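Local coordinates for protein trimeric intracellular cation channel type 1B.2 (Caenorhabditis elegans, PDB 5EIK) that forms a homotrimeric potassium channel of the endoplasmic reticulum membrane, binds phosphatidylinositol 4,5-bisphosphate and may carry counter-ion current during calcium release, at residues D13-A18 with V221-V226; G73-C78 with I86-Q91. One frame throughout, in Å; residues are numbered along the deposited sequence.

Contact 1 (D13-A18 with V221-V226); sequences DTLIDA and VYLCVV
Ala-18 and Leu-223 lie nearest in the backbone, with their CA atoms 7.2 Å apart, where one turn of helix 11-24 meets one turn of helix 218-238. Leu-223 is the residue of 221-226 that makes the contact. Its side chain enters the notch between Leu-15 and Ala-18, which stand three residues apart on the other helix. CG of Leu-223 points opposite its backbone N (chi1 -169°), and this throws the two methyl groups across the gap. CD2 goes deepest. It lies 3.6 Å from the backbone O of Leu-15, a van der Waals approach of a methyl group to a carbonyl oxygen. The same CD2 touches CB and CD2 of Leu-15, each at 4.1 Å. The two leucine side chains cross at about a right angle. CB of Ala-18 is 4.2 Å from CD2 of Leu-223 as well. CD1 of Leu-223 rests near the carbonyl C of Ala-18, also at 4.2 Å. The short side chain of Ala-18 probably leaves room for this CD1 to lie against the helix backbone. The side-chain contacts are apolar, and the contact is slight, burying 128 Å² in all. Tyr-222 extends it, touching Val-22 and Gln-23 further along helix 11-24. On its other flank, helix 218-238 packs on helix 194-209 through Val-221 and Val-225. This is helix-helix packing at the surface of the channel. It joins the N-terminal helix, which probably lies on the lumenal side, to the seventh, last transmembrane helix, away from the annotated lipid sites.

Contact 2 (G73-C78 with I86-Q91); sequences GSFLSC and ISPLKQ
Phe-75 crosses the ring of Pro-88 at a slant, touching it with CD1 and CE1. CD1 of Phe-75 is 3.9 Å from CG of Pro-88, and CE1 of Phe-75 is 4.0 Å from CB of Pro-88. The phenylalanine CG is turned away from its own carbonyl carbon (chi1 -73°), which brings the ring up to the proline. Further out, CD2 of Leu-89 meets the ring edge, 4.2 Å from CZ of Phe-75. Pro-88 is also gripped by two other residues of the helix. CB of Ser-74 sits 3.6 Å from CG of Pro-88. One turn on, SG of Cys-78 lies 3.8 Å from CD of Pro-88 and equally far from CB of Ser-87. The proline ring is thus a wedge held by Ser-74, Phe-75 and Cys-78. The loop presents it on a 3-10 turn, 87-90, in which Lys-90 N bonds to Ser-87 O. The hydroxyl of Ser-87 is used nearby, hydrogen-bonded to Pro-84 O. Phe-75 and Ile-86 both touch a bound phosphatidylinositol 4,5-bisphosphate. The second subunit packs its Val-155 on Ile-86 and its Leu-158 on Leu-89. With an alanine in place of Phe-75, one flank of Pro-88 and the CD2 methyl of Leu-89 would probably lose their aromatic partner, and the lipid a contact. The closest contacts are between carbon and sulfur atoms, and proline brings no backbone N-H that would need an acceptor. Between these segments the loop is therefore held to the helix by apolar packing, close to both the lipid and the subunit interface.

In the fold
Contact 1 and contact 2 are separate sites in one helical chain, with centres 29 Å apart and nearest atoms about 15 Å apart. They share no helix. Along the chain the order is 13-18, 73-78, 86-91, 221-226, so contact 2 falls wholly between the two halves of contact 1. Contact 1 is long-range and brings helix 11-24, near the N-terminus, to helix 218-238, the last of the chain. Contact 2 is local and folds the loop before helix 92-107 back on helix 72-81. Contact 1 lies at the surface, with no neighbouring subunit touching it. Contact 2 is buried, beside another subunit and bound PIP2, which trimerization probably requires.

Contact 1 (D13-A18 with V221-V226)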
loop_
_atom_site.group_PDB
_atom_site.type_symbol
_atom_site.label_atom_id
_atom_site.label_comp_id
_atom_site.label_asym_id
_atom_site.label_seq_id
_atom_site.Cartn_x
_atom_site.Cartn_y
_atom_site.Cartn_z
ATOM N N ASP A 13 33.452 -17.641 -28.066
ATOM C CA ASP A 13 34.322 -17.912 -26.928
ATOM C C ASP A 13 34.609 -16.542 -26.327
ATOM O O ASP A 13 34.734 -16.385 -25.112
ATOM C CB ASP A 13 35.626 -18.582 -27.363
ATOM C CG ASP A 13 35.468 -20.073 -27.591
ATOM O OD1 ASP A 13 35.006 -20.771 -26.660
ATOM O OD2 ASP A 13 35.809 -20.545 -28.696
ATOM N N THR A 14 34.694 -15.548 -27.205
ATOM C CA THR A 14 34.939 -14.170 -26.806
ATOM C C THR A 14 33.679 -13.647 -26.117
ATOM O O THR A 14 33.742 -13.088 -25.019
ATOM C CB THR A 14 35.242 -13.288 -28.037
ATOM O OG1 THR A 14 36.395 -13.793 -28.721
ATOM C CG2 THR A 14 35.501 -11.852 -27.616
ATOM N N LEU A 15 32.539 -13.837 -26.775
ATOM C CA LEU A 15 31.258 -13.407 -26.241
ATOM C C LEU A 15 31.038 -14.019 -24.869
ATOM O O LEU A 15 30.628 -13.327 -23.938
ATOM C CB LEU A 15 30.115 -13.822 -27.168
ATOM C CG LEU A 15 30.093 -13.190 -28.564
ATOM C CD1 LEU A 15 28.869 -13.677 -29.324
ATOM C CD2 LEU A 15 30.076 -11.675 -28.448
ATOM N N ILE A 16 31.308 -15.314 -24.743
ATOM C CA ILE A 16 31.135 -15.993 -23.465
ATOM C C ILE A 16 31.948 -15.298 -22.382
ATOM O O ILE A 16 31.485 -15.145 -21.249
ATOM C CB ILE A 16 31.560 -17.477 -23.543
ATOM C CG1 ILE A 16 30.526 -18.269 -24.340
ATOM C CG2 ILE A 16 31.678 -18.072 -22.146
ATOM C CD1 ILE A 16 30.903 -19.720 -24.560
ATOM N N ASP A 17 33.154 -14.865 -22.731
ATOM C CA ASP A 17 34.008 -14.184 -21.767
ATOM C C ASP A 17 33.487 -12.800 -21.419
ATOM O O ASP A 17 33.567 -12.373 -20.268
ATOM C CB ASP A 17 35.434 -14.069 -22.300
ATOM C CG ASP A 17 36.130 -15.408 -22.374
ATOM O OD1 ASP A 17 36.079 -16.150 -21.369
ATOM O OD2 ASP A 17 36.729 -15.715 -23.426
ATOM N N ALA A 18 32.959 -12.102 -22.416
ATOM C CA ALA A 18 32.425 -10.767 -22.201
ATOM C C ALA A 18 31.260 -10.875 -21.230
ATOM O O ALA A 18 31.110 -10.055 -20.329
ATOM C CB ALA A 18 31.956 -10.168 -23.524
ATOM N N VAL A 221 23.817 -15.925 -22.316
ATOM C CA VAL A 221 22.439 -15.470 -22.190
ATOM C C VAL A 221 22.481 -14.144 -21.447
ATOM O O VAL A 221 21.809 -13.180 -21.814
ATOM C CB VAL A 221 21.573 -16.475 -21.380
ATOM C CG1 VAL A 221 20.248 -15.841 -21.013
ATOM C CG2 VAL A 221 21.323 -17.733 -22.201
ATOM N N TYR A 222 23.297 -14.102 -20.404
ATOM C CA TYR A 222 23.433 -12.892 -19.623
ATOM C C TYR A 222 23.820 -11.729 -20.528
ATOM O O TYR A 222 23.250 -10.637 -20.438
ATOM C CB TYR A 222 24.502 -13.059 -18.552
ATOM C CG TYR A 222 24.383 -12.032 -17.458
ATOM C CD1 TYR A 222 23.528 -12.242 -16.376
ATOM C CD2 TYR A 222 25.088 -10.830 -17.519
ATOM C CE1 TYR A 222 23.376 -11.278 -15.377
ATOM C CE2 TYR A 222 24.942 -9.859 -16.525
ATOM C CZ TYR A 222 24.085 -10.092 -15.458
ATOM O OH TYR A 222 23.930 -9.162 -14.465
ATOM N N LEU A 223 24.792 -11.971 -21.401
ATOM C CA LEU A 223 25.256 -10.942 -22.316
ATOM C C LEU A 223 24.114 -10.453 -23.192
ATOM O O LEU A 223 23.973 -9.248 -23.422
ATOM C CB LEU A 223 26.379 -11.473 -23.200
ATOM C CG LEU A 223 27.085 -10.379 -23.998
ATOM C CD1 LEU A 223 27.793 -9.434 -23.033
ATOM C CD2 LEU A 223 28.078 -11.001 -24.959
ATOM N N CYS A 224 23.302 -11.387 -23.680
ATOM C CA CYS A 224 22.172 -11.026 -24.524
ATOM C C CYS A 224 21.152 -10.182 -23.772
ATOM O O CYS A 224 20.646 -9.198 -24.313
ATOM C CB CYS A 224 21.485 -12.274 -25.081
ATOM S SG CYS A 224 22.468 -13.124 -26.314
ATOM N N VAL A 225 20.853 -10.564 -22.531
ATOM C CA VAL A 225 19.889 -9.811 -21.739
ATOM C C VAL A 225 20.371 -8.380 -21.562
ATOM O O VAL A 225 19.638 -7.431 -21.845
ATOM C CB VAL A 225 19.668 -10.435 -20.356
ATOM C CG1 VAL A 225 18.723 -9.567 -19.540
ATOM C CG2 VAL A 225 19.081 -11.821 -20.512
ATOM N N VAL A 226 21.604 -8.225 -21.096
ATOM C CA VAL A 226 22.172 -6.896 -20.919
ATOM C C VAL A 226 22.141 -6.154 -22.260
ATOM O O VAL A 226 21.746 -4.987 -22.337
ATOM C CB VAL A 226 23.629 -6.981 -20.426
ATOM C CG1 VAL A 226 24.206 -5.595 -20.249
ATOM C CG2 VAL A 226 23.680 -7.723 -19.111
#

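Contact 2 (G73-C78 with I86-Q91)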
loop_
_atom_site.group_PDB
_atom_site.type_symbol
_atom_site.label_atom_id
_atom_site.label_comp_id
_atom_site.label_asym_id
_atom_site.label_seq_id
_atom_site.Cartn_x
_atom_site.Cartn_y
_atom_site.Cartn_z
ATOM N N GLY A 73 12.896 -0.912 -6.339
ATOM C CA GLY A 73 12.889 -2.345 -6.566
ATOM C C GLY A 73 13.043 -3.158 -5.297
ATOM O O GLY A 73 12.393 -4.196 -5.138
ATOM N N SER A 74 13.898 -2.690 -4.393
ATOM C CA SER A 74 14.124 -3.391 -3.129
ATOM C C SER A 74 12.936 -3.239 -2.177
ATOM O O SER A 74 12.616 -4.168 -1.432
ATOM C CB SER A 74 15.395 -2.879 -2.447
ATOM O OG SER A 74 16.519 -3.068 -3.278
ATOM N N PHE A 75 12.287 -2.077 -2.197
ATOM C CA PHE A 75 11.132 -1.876 -1.332
ATOM C C PHE A 75 9.981 -2.750 -1.803
ATOM O O PHE A 75 9.321 -3.400 -0.992
ATOM C CB PHE A 75 10.691 -0.412 -1.320
ATOM C CG PHE A 75 11.612 0.491 -0.560
ATOM C CD1 PHE A 75 11.887 0.256 0.782
ATOM C CD2 PHE A 75 12.195 1.583 -1.183
ATOM C CE1 PHE A 75 12.729 1.105 1.496
ATOM C CE2 PHE A 75 13.034 2.435 -0.485
ATOM C CZ PHE A 75 13.303 2.196 0.858
ATOM N N LEU A 76 9.740 -2.782 -3.111
ATOM C CA LEU A 76 8.654 -3.598 -3.630
ATOM C C LEU A 76 8.931 -5.072 -3.339
ATOM O O LEU A 76 8.038 -5.826 -2.937
ATOM C CB LEU A 76 8.502 -3.382 -5.133
ATOM C CG LEU A 76 7.287 -4.069 -5.767
ATOM C CD1 LEU A 76 6.043 -3.782 -4.931
ATOM C CD2 LEU A 76 7.108 -3.563 -7.197
ATOM N N SER A 77 10.181 -5.475 -3.537
ATOM C CA SER A 77 10.581 -6.848 -3.290
ATOM C C SER A 77 10.268 -7.233 -1.849
ATOM O O SER A 77 9.632 -8.256 -1.616
ATOM C CB SER A 77 12.079 -7.028 -3.572
ATOM O OG SER A 77 12.498 -8.352 -3.284
ATOM N N CYS A 78 10.698 -6.419 -0.885
ATOM C CA CYS A 78 10.430 -6.724 0.524
ATOM C C CYS A 78 8.927 -6.793 0.767
ATOM O O CYS A 78 8.435 -7.665 1.489
ATOM C CB CYS A 78 11.057 -5.662 1.446
ATOM S SG CYS A 78 12.876 -5.626 1.445
ATOM N N ILE A 86 11.430 -1.597 5.587
ATOM C CA ILE A 86 12.551 -0.773 5.965
ATOM C C ILE A 86 13.924 -1.392 5.668
ATOM O O ILE A 86 14.926 -0.679 5.594
ATOM C CB ILE A 86 12.410 -0.421 7.483
ATOM C CG1 ILE A 86 12.629 1.066 7.676
ATOM C CG2 ILE A 86 13.361 -1.261 8.343
ATOM C CD1 ILE A 86 11.688 1.899 6.864
ATOM N N SER A 87 13.957 -2.709 5.479
ATOM C CA SER A 87 15.203 -3.446 5.219
ATOM C C SER A 87 16.276 -2.749 4.383
ATOM O O SER A 87 17.416 -2.612 4.819
ATOM C CB SER A 87 14.897 -4.804 4.576
ATOM O OG SER A 87 14.123 -5.616 5.437
ATOM N N PRO A 88 15.929 -2.311 3.166
ATOM C CA PRO A 88 16.898 -1.636 2.294
ATOM C C PRO A 88 17.746 -0.543 2.947
ATOM O O PRO A 88 18.912 -0.371 2.595
ATOM C CB PRO A 88 16.020 -1.088 1.179
ATOM C CG PRO A 88 14.951 -2.135 1.068
ATOM C CD PRO A 88 14.607 -2.391 2.515
ATOM N N LEU A 89 17.160 0.188 3.893
ATOM C CA LEU A 89 17.850 1.277 4.583
ATOM C C LEU A 89 18.979 0.826 5.494
ATOM O O LEU A 89 19.626 1.647 6.141
ATOM C CB LEU A 89 16.855 2.093 5.402
ATOM C CG LEU A 89 15.701 2.705 4.614
ATOM C CD1 LEU A 89 14.829 3.492 5.562
ATOM C CD2 LEU A 89 16.231 3.601 3.509
ATOM N N LYS A 90 19.211 -0.477 5.541
ATOM C CA LYS A 90 20.261 -1.035 6.374
ATOM C C LYS A 90 21.547 -1.226 5.572
ATOM O O LYS A 90 22.546 -1.743 6.078
ATOM C CB LYS A 90 19.786 -2.360 6.961
ATOM C CG LYS A 90 18.592 -2.203 7.904
ATOM C CD LYS A 90 17.708 -3.445 7.892
ATOM C CE LYS A 90 18.499 -4.702 8.229
ATOM N NZ LYS A 90 17.791 -5.940 7.802
ATOM N N GLN A 91 21.508 -0.818 4.311
ATOM C CA GLN A 91 22.674 -0.901 3.445
ATOM C C GLN A 91 23.262 0.498 3.537
ATOM O O GLN A 91 23.134 1.302 2.616
ATOM C CB GLN A 91 22.255 -1.199 2.004
ATOM C CG GLN A 91 21.331 -2.400 1.855
ATOM C CD GLN A 91 21.991 -3.707 2.250
ATOM O OE1 GLN A 91 23.004 -4.106 1.672
ATOM N NE2 GLN A 91 21.417 -4.385 3.240
#